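Blr6230 protein (Bradyrhizobium diazoefficiens USDA 110, PDB 5NJW) binds zinc and is probably a subclass B3 metallo-beta-lactamase, an enzyme class that opens the ring of beta-lactam antibiotics by hydrolysis. Local coordinates at residues T71-S76 with A102-T107; G54-V59 with P241-Y246; A173-S178 with R224-K229. All blocks are in the same frame, centred on the assembly; numbering follows the deposited sequence.

Contact 1. Residues T71-S76 with A102-T107. With ZN (zinc ion), chain E; ZN (zinc ion), chain C; OH (hydroxide ion), chain K.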
ATOM      1  N   THR A  71       5.912   4.777   1.064  1.00  5.45           N
ATOM      2  CA  THR A  71       6.675   5.290   2.207  1.00  5.48           C
ATOM      3  C   THR A  71       5.799   5.199   3.450  1.00  5.78           C
ATOM      4  O   THR A  71       4.894   4.375   3.479  1.00  5.69           O
ATOM      5  CB  THR A  71       7.235   6.715   1.943  1.00  5.85           C
ATOM      6  OG1 THR A  71       6.175   7.612   1.643  1.00  6.65           O
ATOM      7  CG2 THR A  71       8.265   6.699   0.799  1.00  6.06           C
ATOM      8  N   ALA A  72       6.107   5.960   4.497  1.00  6.07           N
ATOM      9  CA  ALA A  72       5.316   5.884   5.712  1.00  6.26           C
ATOM     10  C   ALA A  72       4.831   7.285   6.087  1.00  6.72           C
ATOM     11  O   ALA A  72       4.690   8.149   5.234  1.00  7.26           O
ATOM     12  CB  ALA A  72       6.116   5.188   6.808  1.00  6.49           C
ATOM     13  N   MET A  73       4.540   7.517   7.373  1.00  6.55           N
ATOM     14  CA  MET A  73       4.075   8.847   7.791  1.00  7.63           C
ATOM     15  C   MET A  73       5.135   9.904   7.484  1.00  8.96           C
ATOM     16  O   MET A  73       6.332   9.583   7.412  1.00  8.98           O
ATOM     17  CB  MET A  73       3.777   8.867   9.297  1.00  8.35           C
ATOM     18  CG  MET A  73       2.567   8.057   9.715  1.00  8.82           C
ATOM     19  SD  MET A  73       1.016   8.815   9.183  1.00  9.56           S
ATOM     20  CE  MET A  73       0.892  10.195  10.345  1.00  8.91           C
ATOM     21  N   PRO A  74       4.712  11.162   7.279  1.00  9.21           N
ATOM     22  CA  PRO A  74       5.678  12.223   6.972  1.00 11.31           C
ATOM     23  C   PRO A  74       6.866  12.325   7.956  1.00 12.26           C
ATOM     24  O   PRO A  74       7.974  12.617   7.552  1.00 17.22           O
ATOM     25  CB  PRO A  74       4.788  13.482   7.006  1.00 12.03           C
ATOM     26  CG  PRO A  74       3.470  13.015   6.518  1.00 11.55           C
ATOM     27  CD  PRO A  74       3.328  11.668   7.197  1.00 10.61           C
ATOM     28  N   GLN A  75       6.623  12.050   9.231  1.00 11.48           N
ATOM     29  CA  GLN A  75       7.670  12.145  10.285  1.00 12.94           C
ATOM     30  C   GLN A  75       8.582  10.908  10.341  1.00 13.26           C
ATOM     31  O   GLN A  75       9.553  10.880  11.124  1.00 14.32           O
ATOM     32  CB  GLN A  75       7.029  12.350  11.655  1.00 14.96           C
ATOM     33  CG  GLN A  75       6.050  11.258  11.995  1.00 15.74           C
ATOM     34  CD  GLN A  75       4.586  11.689  11.764  1.00 18.39           C
ATOM     35  OE1 GLN A  75       4.156  12.099  10.643  1.00 15.29           O
ATOM     36  NE2 GLN A  75       3.806  11.599  12.830  1.00 18.94           N
ATOM     37  N   SER A  76       8.287   9.874   9.548  1.00 11.37           N
ATOM     38  CA  SER A  76       9.046   8.619   9.599  1.00 10.69           C
ATOM     39  C   SER A  76      10.009   8.393   8.428  1.00  9.71           C
ATOM     40  O   SER A  76      10.607   7.322   8.354  1.00 10.70           O
ATOM     41  CB  SER A  76       8.097   7.420   9.692  1.00 10.58           C
ATOM     42  OG  SER A  76       7.286   7.511  10.848  1.00 11.23           O
ATOM     43  N   ALA A 102      -2.977   6.947  -2.193  1.00  5.62           N
ATOM     44  CA  ALA A 102      -2.482   8.258  -1.849  1.00  6.30           C
ATOM     45  C   ALA A 102      -3.065   8.795  -0.552  1.00  6.31           C
ATOM     46  O   ALA A 102      -3.795   9.791  -0.557  1.00  8.65           O
ATOM     47  CB  ALA A 102      -2.774   9.198  -3.024  1.00  6.90           C
ATOM     48  N   HIS A 103      -2.749   8.145   0.565  1.00  5.59           N
ATOM     49  CA  HIS A 103      -2.974   8.682   1.925  1.00  5.35           C
ATOM     50  C   HIS A 103      -1.659   8.925   2.630  1.00  5.15           C
ATOM     51  O   HIS A 103      -0.663   8.217   2.333  1.00  5.16           O
ATOM     52  CB  HIS A 103      -3.805   7.711   2.763  1.00  5.38           C
ATOM     53  CG  HIS A 103      -5.214   7.562   2.303  1.00  5.60           C
ATOM     54  ND1 HIS A 103      -5.966   6.455   2.630  1.00  5.66           N
ATOM     55  CD2 HIS A 103      -6.027   8.393   1.622  1.00  6.06           C
ATOM     56  CE1 HIS A 103      -7.191   6.607   2.155  1.00  5.81           C
ATOM     57  NE2 HIS A 103      -7.243   7.758   1.514  1.00  6.14           N
ATOM     58  N   LEU A 104      -1.639   9.878   3.567  1.00  5.29           N
ATOM     59  CA  LEU A 104      -0.406  10.339   4.187  1.00  5.35           C
ATOM     60  C   LEU A 104       0.432   9.255   4.860  1.00  5.26           C
ATOM     61  O   LEU A 104       1.631   9.429   4.968  1.00  5.57           O
ATOM     62  CB  LEU A 104      -0.651  11.463   5.197  1.00  6.36           C
ATOM     63  CG  LEU A 104      -1.134  11.101   6.586  1.00  6.95           C
ATOM     64  CD1 LEU A 104      -0.925  12.315   7.512  1.00  7.22           C
ATOM     65  CD2 LEU A 104      -2.588  10.638   6.536  1.00  7.61           C
ATOM     66  N   ASP A 105      -0.197   8.196   5.358  1.00  5.08           N
ATOM     67  CA  ASP A 105       0.554   7.134   5.991  1.00  5.28           C
ATOM     68  C   ASP A 105       1.350   6.273   4.987  1.00  5.28           C
ATOM     69  O   ASP A 105       2.148   5.436   5.405  1.00  5.81           O
ATOM     70  CB  ASP A 105      -0.336   6.276   6.901  1.00  5.52           C
ATOM     71  CG  ASP A 105      -1.583   5.699   6.229  1.00  5.79           C
ATOM     72  OD1 ASP A 105      -2.256   6.376   5.420  1.00  5.95           O
ATOM     73  OD2 ASP A 105      -1.911   4.516   6.565  1.00  6.05           O
ATOM     74  N   HIS A 106       1.132   6.467   3.679  1.00  4.95           N
ATOM     75  CA  HIS A 106       1.876   5.776   2.620  1.00  5.13           C
ATOM     76  C   HIS A 106       2.654   6.729   1.739  1.00  5.52           C
ATOM     77  O   HIS A 106       3.570   6.300   1.039  1.00  7.20           O
ATOM     78  CB  HIS A 106       0.948   4.918   1.807  1.00  4.89           C
ATOM     79  CG  HIS A 106       0.116   4.057   2.666  1.00  4.97           C
ATOM     80  ND1 HIS A 106       0.635   3.024   3.408  1.00  4.98           N
ATOM     81  CD2 HIS A 106      -1.189   4.132   3.003  1.00  5.22           C
ATOM     82  CE1 HIS A 106      -0.311   2.522   4.181  1.00  5.03           C
ATOM     83  NE2 HIS A 106      -1.441   3.160   3.932  1.00  5.37           N
ATOM     84  N   THR A 107       2.321   8.015   1.742  1.00  5.43           N
ATOM     85  CA  THR A 107       2.933   8.997   0.838  1.00  5.71           C
ATOM     86  C   THR A 107       3.838  10.003   1.549  1.00  5.61           C
ATOM     87  O   THR A 107       4.398  10.885   0.890  1.00  5.82           O
ATOM     88  CB  THR A 107       1.853   9.805   0.139  1.00  5.77           C
ATOM     89  OG1 THR A 107       1.150  10.525   1.157  1.00  6.61           O
ATOM     90  CG2 THR A 107       0.881   8.948  -0.638  1.00  6.08           C
TER
HETATM   91 ZN    ZN E 303      -2.957   3.154   5.351  1.00  5.94          ZN
HETATM   92 ZN    ZN C 301      -5.258   4.588   3.309  1.00  6.22          ZN
HETATM   93  O    OH K 309      -4.307   4.599   4.902  1.00  6.57           O
HETATM   94  O   HOH W   1       3.205   2.226   3.079  1.00  5.88           O
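The backbones of T71-P74 and L104-H106 come together at A72 beside H106 and M73 beside D105, and one backbone bond joins them, from T71 N to H106 O (2.8 Å, 157° at the hydrogen). Residues 102-107 carry most of the HxHxDH zinc-binding motif of the metallo-beta-lactamase fold, which H101 begins; residues 71-76 lie in the loop leaving strand 65-69. With OG1 placed between its backbone N and carbonyl carbon (chi1 58°), T71 grips H106 O a second time. T71 OG1 lies 3.0 Å from H106 O, well above the carbonyl plane and on the same face as T71 N; the same OG1 is hydrogen-bonded to G109 N. A water accepts from H106 ND1 at 2.7 Å, in the ring plane, and donates to T71 O; with zinc on NE2, both ring nitrogens are engaged. Next along the loop, M73 bends at both chi2 and chi3, laying SD 3.6 Å from D105 CA and turning CE against CD1 of L104. D105 and H106 share one zinc ion with H242, while H103 holds the other with H101 and H177. A hydroxide spans the two metals, 2.0 Å from the zinc of D105 and 1.9 Å from that of H103, and D105 OD1 lies 2.8 Å from its oxygen.

Contact 2. Residues G54-V59 with P241-Y246. With ZN (zinc ion), chain E; BO3 (boric acid), chain F.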
ATOM      1  N   GLY A  54       3.836  -0.887  11.974  1.00  7.80           N
ATOM      2  CA  GLY A  54       2.451  -0.669  11.568  1.00  7.43           C
ATOM      3  C   GLY A  54       2.171  -0.240  10.143  1.00  6.52           C
ATOM      4  O   GLY A  54       1.009  -0.232   9.741  1.00  6.30           O
ATOM      5  N   ILE A  55       3.194   0.142   9.376  1.00  5.72           N
ATOM      6  CA  ILE A  55       3.069   0.560   7.965  1.00  5.45           C
ATOM      7  C   ILE A  55       4.103  -0.226   7.177  1.00  5.42           C
ATOM      8  O   ILE A  55       5.287  -0.210   7.499  1.00  5.69           O
ATOM      9  CB  ILE A  55       3.281   2.072   7.786  1.00  5.72           C
ATOM     10  CG1 ILE A  55       2.178   2.883   8.510  1.00  6.19           C
ATOM     11  CG2 ILE A  55       3.333   2.406   6.300  1.00  5.87           C
ATOM     12  CD1 ILE A  55       2.515   4.354   8.649  1.00  6.45           C
ATOM     13  N   ALA A  56       3.643  -0.882   6.118  1.00  4.74           N
ATOM     14  CA  ALA A  56       4.548  -1.710   5.310  1.00  4.91           C
ATOM     15  C   ALA A  56       5.100  -0.933   4.143  1.00  5.18           C
ATOM     16  O   ALA A  56       4.348  -0.274   3.408  1.00  6.12           O
ATOM     17  CB  ALA A  56       3.783  -2.920   4.807  1.00  5.02           C
ATOM     18  N   VAL A  57       6.418  -1.009   3.974  1.00  4.99           N
ATOM     19  CA  VAL A  57       7.150  -0.354   2.890  1.00  4.80           C
ATOM     20  C   VAL A  57       8.081  -1.418   2.345  1.00  4.65           C
ATOM     21  O   VAL A  57       8.564  -2.256   3.136  1.00  5.24           O
ATOM     22  CB  VAL A  57       7.970   0.847   3.418  1.00  5.02           C
ATOM     23  CG1 VAL A  57       8.757   1.486   2.282  1.00  5.34           C
ATOM     24  CG2 VAL A  57       7.066   1.868   4.085  1.00  5.29           C
ATOM     25  N   TYR A  58       8.310  -1.431   1.025  1.00  4.74           N
ATOM     26  CA  TYR A  58       9.135  -2.482   0.434  1.00  4.80           C
ATOM     27  C   TYR A  58      10.168  -1.902  -0.501  1.00  4.97           C
ATOM     28  O   TYR A  58       9.947  -0.878  -1.169  1.00  5.51           O
ATOM     29  CB  TYR A  58       8.300  -3.513  -0.315  1.00  4.87           C
ATOM     30  CG  TYR A  58       7.096  -4.011   0.429  1.00  4.64           C
ATOM     31  CD1 TYR A  58       5.906  -3.309   0.426  1.00  4.93           C
ATOM     32  CD2 TYR A  58       7.148  -5.182   1.148  1.00  4.65           C
ATOM     33  CE1 TYR A  58       4.812  -3.763   1.118  1.00  4.70           C
ATOM     34  CE2 TYR A  58       6.052  -5.649   1.849  1.00  4.67           C
ATOM     35  CZ  TYR A  58       4.886  -4.928   1.812  1.00  4.77           C
ATOM     36  OH  TYR A  58       3.801  -5.418   2.525  1.00  4.92           O
ATOM     37  N   VAL A  59      11.324  -2.570  -0.536  0.70  4.90           N
ATOM     38  CA  VAL A  59      12.317  -2.397  -1.612  0.70  5.28           C
ATOM     39  C   VAL A  59      12.233  -3.595  -2.546  0.70  5.26           C
ATOM     40  O   VAL A  59      12.170  -4.750  -2.079  0.70  5.12           O
ATOM     41  CB  VAL A  59      13.768  -2.300  -1.048  0.70  5.42           C
ATOM     42  CG1 VAL A  59      14.832  -2.356  -2.163  0.70  5.45           C
ATOM     43  CG2 VAL A  59      13.948  -1.024  -0.255  0.70  5.82           C
ATOM     44  N   PRO A 241      -0.246  -2.607   2.374  1.00  7.36           N
ATOM     45  CA  PRO A 241       0.413  -1.396   2.874  1.00  7.41           C
ATOM     46  C   PRO A 241       0.471  -1.293   4.388  1.00  6.00           C
ATOM     47  O   PRO A 241       1.075  -0.347   4.893  1.00  5.62           O
ATOM     48  CB  PRO A 241      -0.422  -0.260   2.291  1.00  8.82           C
ATOM     49  CG  PRO A 241      -1.616  -0.838   1.761  1.00  9.56           C
ATOM     50  CD  PRO A 241      -1.563  -2.319   1.796  1.00  8.28           C
ATOM     51  N   HIS A 242      -0.178  -2.217   5.085  1.00  5.78           N
ATOM     52  CA  HIS A 242      -0.040  -2.381   6.519  1.00  6.02           C
ATOM     53  C   HIS A 242       0.237  -3.856   6.772  1.00  6.48           C
ATOM     54  O   HIS A 242      -0.358  -4.709   6.106  1.00  6.97           O
ATOM     55  CB  HIS A 242      -1.324  -1.928   7.241  1.00  5.96           C
ATOM     56  CG  HIS A 242      -1.608  -0.468   7.125  1.00  5.76           C
ATOM     57  ND1 HIS A 242      -0.977   0.482   7.888  1.00  5.77           N
ATOM     58  CD2 HIS A 242      -2.423   0.209   6.288  1.00  5.77           C
ATOM     59  CE1 HIS A 242      -1.389   1.686   7.537  1.00  5.37           C
ATOM     60  NE2 HIS A 242      -2.267   1.545   6.569  1.00  5.22           N
ATOM     61  N   PRO A 243       1.089  -4.173   7.763  1.00  7.32           N
ATOM     62  CA  PRO A 243       1.436  -5.572   8.001  1.00  8.04           C
ATOM     63  C   PRO A 243       0.231  -6.421   8.419  1.00  8.98           C
ATOM     64  O   PRO A 243       0.222  -7.630   8.149  1.00  9.59           O
ATOM     65  CB  PRO A 243       2.547  -5.484   9.064  1.00  9.53           C
ATOM     66  CG  PRO A 243       2.459  -4.136   9.655  1.00  9.34           C
ATOM     67  CD  PRO A 243       1.891  -3.254   8.586  1.00  8.27           C
ATOM     68  N   GLU A 244      -0.809  -5.803   8.978  1.00 10.64           N
ATOM     69  CA  GLU A 244      -2.020  -6.549   9.387  1.00 12.70           C
ATOM     70  C   GLU A 244      -2.799  -7.108   8.217  1.00 11.99           C
ATOM     71  O   GLU A 244      -3.614  -8.011   8.403  1.00 15.37           O
ATOM     72  CB  GLU A 244      -2.976  -5.668  10.196  1.00 15.83           C
ATOM     73  CG  GLU A 244      -2.431  -5.222  11.536  1.00 18.92           C
ATOM     74  CD  GLU A 244      -1.591  -3.949  11.505  1.00 21.47           C
ATOM     75  OE1 GLU A 244      -1.197  -3.441  10.400  1.00 19.91           O
ATOM     76  OE2 GLU A 244      -1.314  -3.442  12.623  1.00 25.32           O
ATOM     77  N   VAL A 245      -2.569  -6.592   7.014  1.00  9.54           N
ATOM     78  CA  VAL A 245      -3.234  -7.102   5.821  1.00  9.64           C
ATOM     79  C   VAL A 245      -2.927  -8.597   5.608  1.00  8.89           C
ATOM     80  O   VAL A 245      -3.778  -9.330   5.108  1.00 10.35           O
ATOM     81  CB  VAL A 245      -2.825  -6.323   4.555  1.00  9.59           C
ATOM     82  CG1 VAL A 245      -3.187  -7.054   3.263  1.00 10.15           C
ATOM     83  CG2 VAL A 245      -3.397  -4.921   4.597  1.00  9.97           C
ATOM     84  N   TYR A 246      -1.709  -9.028   5.973  1.00  7.51           N
ATOM     85  CA  TYR A 246      -1.215 -10.366   5.679  1.00  8.01           C
ATOM     86  C   TYR A 246      -0.528 -11.018   6.877  1.00  7.79           C
ATOM     87  O   TYR A 246       0.210 -11.975   6.704  1.00  9.03           O
ATOM     88  CB  TYR A 246      -0.319 -10.358   4.436  1.00  7.93           C
ATOM     89  CG  TYR A 246       0.906  -9.462   4.506  1.00  7.12           C
ATOM     90  CD1 TYR A 246       0.806  -8.079   4.343  1.00  6.90           C
ATOM     91  CD2 TYR A 246       2.161  -9.990   4.760  1.00  7.36           C
ATOM     92  CE1 TYR A 246       1.917  -7.258   4.396  1.00  6.86           C
ATOM     93  CE2 TYR A 246       3.275  -9.171   4.804  1.00  7.01           C
ATOM     94  CZ  TYR A 246       3.152  -7.811   4.630  1.00  6.65           C
ATOM     95  OH  TYR A 246       4.276  -7.005   4.670  1.00  7.06           O
TER
HETATM   96 ZN    ZN E 303      -2.957   3.154   5.351  1.00  5.94          ZN
HETATM   97  B   BO3 F 304      -5.475   1.534   5.438  1.00 11.91           B
HETATM   98  O1  BO3 F 304      -4.359   1.942   4.466  1.00  8.81           O
HETATM   99  O2  BO3 F 304      -5.624   2.262   6.781  1.00 22.25           O
HETATM  100  O3  BO3 F 304      -6.374   0.332   5.112  1.00 13.97           O
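G54, I55 and A56 lead into strand 58-62, which Y58 begins in one sheet, while P241-H242 and Y246 belong to the loop leaving strand 237-239 of the other; their contact bridges the two sheets of the metallo-beta-lactamase alpha-beta/beta-alpha sandwich. Three hydrogen bonds hold it. H242 ND1 donates to G54 O over 2.8 Å, nearly straight at 172°, with the acceptor in the plane of the imidazole and the donor in that of the carbonyl; together with the zinc at NE2, the bond helps fix the rotation of the ring. A56 N donates to P241 O at 2.9 Å from well above the carbonyl plane. The hydroxyls of Y246 and Y58, arriving from opposite directions, meet at 2.7 Å from Y246 OH to Y58 OH, and Y58 OH is bonded in turn to G240 O, so the buried phenols form a short relay. Van der Waals contacts fill in around these bonds. P243 CD lies 3.4 Å from G54 C and also meets the A56 methyl. I55 runs alongside H242, pointing the same way, with CG1 3.9 Å from CE1. Metal coordination is the last kind. H242 completes the protein ligands of the zinc held by D105 and H106, its NE2 2.1 Å from the ion, and boric acid O1, near the edge of the same imidazole, binds that zinc at 2.0 Å.

Contact 3. Residues A173-S178 with R224-K229. With ZN (zinc ion), chain C; ZN (zinc ion), chain D; BO3 (boric acid), chain F.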
ATOM      1  N   ALA A 173      -6.252  -1.932 -11.217  1.00  7.87           N
ATOM      2  CA  ALA A 173      -7.100  -0.904 -10.620  1.00  8.06           C
ATOM      3  C   ALA A 173      -8.019  -1.551  -9.603  1.00  7.76           C
ATOM      4  O   ALA A 173      -8.883  -2.354  -9.952  1.00  8.71           O
ATOM      5  CB  ALA A 173      -7.898  -0.204 -11.713  1.00  8.60           C
ATOM      6  N   THR A 174      -7.816  -1.217  -8.325  1.00  7.19           N
ATOM      7  CA  THR A 174      -8.591  -1.764  -7.222  1.00  7.58           C
ATOM      8  C   THR A 174      -9.107  -0.618  -6.349  1.00  7.19           C
ATOM      9  O   THR A 174      -8.775  -0.535  -5.168  1.00  6.64           O
ATOM     10  CB  THR A 174      -7.744  -2.756  -6.410  1.00  7.64           C
ATOM     11  OG1 THR A 174      -6.470  -2.173  -6.115  1.00  7.66           O
ATOM     12  CG2 THR A 174      -7.514  -4.037  -7.199  1.00  8.08           C
ATOM     13  N   PRO A 175      -9.912   0.280  -6.932  1.00  7.45           N
ATOM     14  CA  PRO A 175     -10.385   1.456  -6.204  1.00  7.54           C
ATOM     15  C   PRO A 175     -11.358   1.146  -5.075  1.00  6.79           C
ATOM     16  O   PRO A 175     -11.896   0.054  -4.954  1.00  6.87           O
ATOM     17  CB  PRO A 175     -11.062   2.284  -7.305  1.00  8.47           C
ATOM     18  CG  PRO A 175     -11.583   1.244  -8.238  1.00  8.49           C
ATOM     19  CD  PRO A 175     -10.445   0.263  -8.315  1.00  7.93           C
ATOM     20  N   GLY A 176     -11.548   2.145  -4.220  1.00  6.95           N
ATOM     21  CA  GLY A 176     -12.459   2.064  -3.080  1.00  6.86           C
ATOM     22  C   GLY A 176     -11.844   2.795  -1.907  1.00  6.79           C
ATOM     23  O   GLY A 176     -12.269   3.889  -1.536  1.00  6.75           O
ATOM     24  N   HIS A 177     -10.787   2.212  -1.354  1.00  6.62           N
ATOM     25  CA  HIS A 177     -10.095   2.851  -0.242  1.00  6.34           C
ATOM     26  C   HIS A 177      -9.567   4.228  -0.674  1.00  6.06           C
ATOM     27  O   HIS A 177      -9.535   5.164   0.129  1.00  6.44           O
ATOM     28  CB  HIS A 177      -9.022   1.912   0.274  1.00  6.27           C
ATOM     29  CG  HIS A 177      -8.292   2.444   1.452  1.00  5.99           C
ATOM     30  ND1 HIS A 177      -8.760   2.360   2.743  1.00  6.09           N
ATOM     31  CD2 HIS A 177      -7.139   3.131   1.523  1.00  5.62           C
ATOM     32  CE1 HIS A 177      -7.890   2.919   3.565  1.00  6.13           C
ATOM     33  NE2 HIS A 177      -6.913   3.437   2.845  1.00  5.92           N
ATOM     34  N   SER A 178      -9.168   4.354  -1.936  1.00  6.28           N
ATOM     35  CA  SER A 178      -8.915   5.651  -2.569  0.70  6.78           C
ATOM     36  C   SER A 178      -9.365   5.514  -4.016  1.00  7.39           C
ATOM     37  O   SER A 178      -9.493   4.386  -4.522  1.00  7.26           O
ATOM     38  CB  SER A 178      -7.434   6.068  -2.524  0.70  6.95           C
ATOM     39  OG  SER A 178      -6.672   5.316  -3.482  0.70  6.66           O
ATOM     40  N   ARG A 224     -17.064  -2.681  -3.919  0.50  9.47           N
ATOM     41  CA  ARG A 224     -17.733  -3.921  -4.366  0.50  9.57           C
ATOM     42  C   ARG A 224     -16.941  -4.627  -5.415  0.50  8.57           C
ATOM     43  O   ARG A 224     -16.675  -5.832  -5.297  0.50 10.03           O
ATOM     44  CB  ARG A 224     -19.097  -3.635  -5.000  0.50  9.65           C
ATOM     45  CG  ARG A 224     -20.135  -3.059  -4.078  0.50 10.41           C
ATOM     46  CD  ARG A 224     -20.283  -3.840  -2.797  0.50 11.15           C
ATOM     47  NE  ARG A 224     -21.476  -3.382  -2.133  0.50 11.68           N
ATOM     48  CZ  ARG A 224     -21.948  -3.844  -0.987  0.50 10.59           C
ATOM     49  NH1 ARG A 224     -21.318  -4.806  -0.344  0.50 11.17           N
ATOM     50  NH2 ARG A 224     -23.074  -3.327  -0.472  0.50 10.94           N
ATOM     51  N   ALA A 225     -16.615  -3.878  -6.454  1.00  9.61           N
ATOM     52  CA  ALA A 225     -15.876  -4.387  -7.601  1.00 10.83           C
ATOM     53  C   ALA A 225     -14.520  -4.915  -7.168  1.00  9.35           C
ATOM     54  O   ALA A 225     -14.057  -5.948  -7.649  1.00  9.00           O
ATOM     55  CB  ALA A 225     -15.707  -3.315  -8.646  1.00 11.86           C
ATOM     56  N   THR A 226     -13.868  -4.185  -6.258  1.00  8.50           N
ATOM     57  CA  THR A 226     -12.532  -4.561  -5.778  1.00  7.94           C
ATOM     58  C   THR A 226     -12.560  -5.858  -4.982  1.00  7.29           C
ATOM     59  O   THR A 226     -11.687  -6.736  -5.178  1.00  7.37           O
ATOM     60  CB  THR A 226     -11.911  -3.388  -5.023  1.00  8.06           C
ATOM     61  OG1 THR A 226     -11.549  -2.434  -6.008  1.00  8.56           O
ATOM     62  CG2 THR A 226     -10.683  -3.784  -4.184  1.00  7.91           C
ATOM     63  N   PHE A 227     -13.536  -6.033  -4.101  1.00  7.77           N
ATOM     64  CA  PHE A 227     -13.603  -7.288  -3.343  1.00  8.97           C
ATOM     65  C   PHE A 227     -13.747  -8.488  -4.283  1.00  8.70           C
ATOM     66  O   PHE A 227     -13.118  -9.536  -4.106  1.00  8.68           O
ATOM     67  CB  PHE A 227     -14.738  -7.315  -2.313  1.00  8.92           C
ATOM     68  CG  PHE A 227     -14.738  -6.153  -1.342  1.00  9.99           C
ATOM     69  CD1 PHE A 227     -13.556  -5.658  -0.770  1.00 10.72           C
ATOM     70  CD2 PHE A 227     -15.942  -5.575  -0.962  1.00 10.66           C
ATOM     71  CE1 PHE A 227     -13.602  -4.586   0.131  1.00 10.79           C
ATOM     72  CE2 PHE A 227     -15.983  -4.524  -0.052  1.00 10.95           C
ATOM     73  CZ  PHE A 227     -14.823  -4.030   0.485  1.00 11.07           C
ATOM     74  N   ALA A 228     -14.614  -8.332  -5.279  1.00  8.35           N
ATOM     75  CA  ALA A 228     -14.865  -9.417  -6.241  1.00  8.44           C
ATOM     76  C   ALA A 228     -13.622  -9.691  -7.086  1.00  8.18           C
ATOM     77  O   ALA A 228     -13.229 -10.846  -7.271  1.00  8.91           O
ATOM     78  CB  ALA A 228     -16.029  -9.053  -7.147  1.00  8.35           C
ATOM     79  N   LYS A 229     -12.972  -8.628  -7.554  1.00  8.20           N
ATOM     80  CA  LYS A 229     -11.762  -8.760  -8.346  1.00  8.79           C
ATOM     81  C   LYS A 229     -10.666  -9.488  -7.550  1.00  9.23           C
ATOM     82  O   LYS A 229     -10.028 -10.418  -8.063  1.00  9.97           O
ATOM     83  CB  LYS A 229     -11.282  -7.375  -8.754  1.00  9.03           C
ATOM     84  CG  LYS A 229      -9.971  -7.350  -9.509  1.00 10.05           C
ATOM     85  CD  LYS A 229      -9.672  -5.929  -9.943  1.00 11.03           C
ATOM     86  CE  LYS A 229      -8.309  -5.732 -10.554  1.00 11.31           C
ATOM     87  NZ  LYS A 229      -8.211  -6.407 -11.855  1.00 11.87           N
TER
HETATM   88 ZN    ZN C 301      -5.258   4.588   3.309  1.00  6.22          ZN
HETATM   89 ZN    ZN D 302      -6.480  -6.552 -12.996  1.00 10.55          ZN
HETATM   90  B   BO3 F 304      -5.475   1.534   5.438  1.00 11.91           B
HETATM   91  O1  BO3 F 304      -4.359   1.942   4.466  1.00  8.81           O
HETATM   92  O2  BO3 F 304      -5.624   2.262   6.781  1.00 22.25           O
HETATM   93  O3  BO3 F 304      -6.374   0.332   5.112  1.00 13.97           O
HETATM   94  O   HOH W   2     -11.872  -2.901  -8.902  1.00 27.07           O
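Between two zinc sites, that of K229 with E158 and H172 and that of H177 with H101 and H103, the end of strand 167-173 and the loop after it, A173-P175, pack on helix 219-232. T226 makes the central contact. Its OG1, anti to the carbonyl carbon (chi1 -73°), donates to P175 O at 2.7 Å, in the carbonyl plane and on a lone pair. A water gives a second link, donating to T226 OG1 and to A173 O. The other branch of T226, CG2, rests 3.8 Å from T174 CB, while the hydroxyl of T174 turns to S183. The K229 chain is extended until a bend at chi4 (68°), and crosses T174 at about a right angle with CE 3.8 Å from T174 CG2 and 3.5 Å from A173 O. Past that bend, NZ reaches its zinc at 2.1 Å. Farther along the loop, H177 NE2 binds its own zinc at 2.1 Å, with ND1 held by T204 O. The T226 hydroxyl thus gives one hydrogen bond and takes another, tying the loop of the zinc ligand H177 to the helix, and the metal bond at NZ implies that the K229 amine is probably neutral here.

From the N terminus, residues 54-59 come first, leading into strand 58-62, and meet their partner 181 residues on. Next, the loop after strand 65-69 enters contact 1, closed by residues 102-107. Contact 3 then opens after strand 167-173 and closes on helix 219-232. Only then does the loop after strand 237-239 close contact 2. Contacts 1 and 3 lie in series, both nested inside the loop closed by contact 2, and none cross. Contacts 1 and 2 share one zinc ion, contacts 1 and 3 the other, and contacts 2 and 3 meet at boric acid, so loops from both sheets converge on the dinuclear centre, while K229 of contact 3 holds a separate zinc.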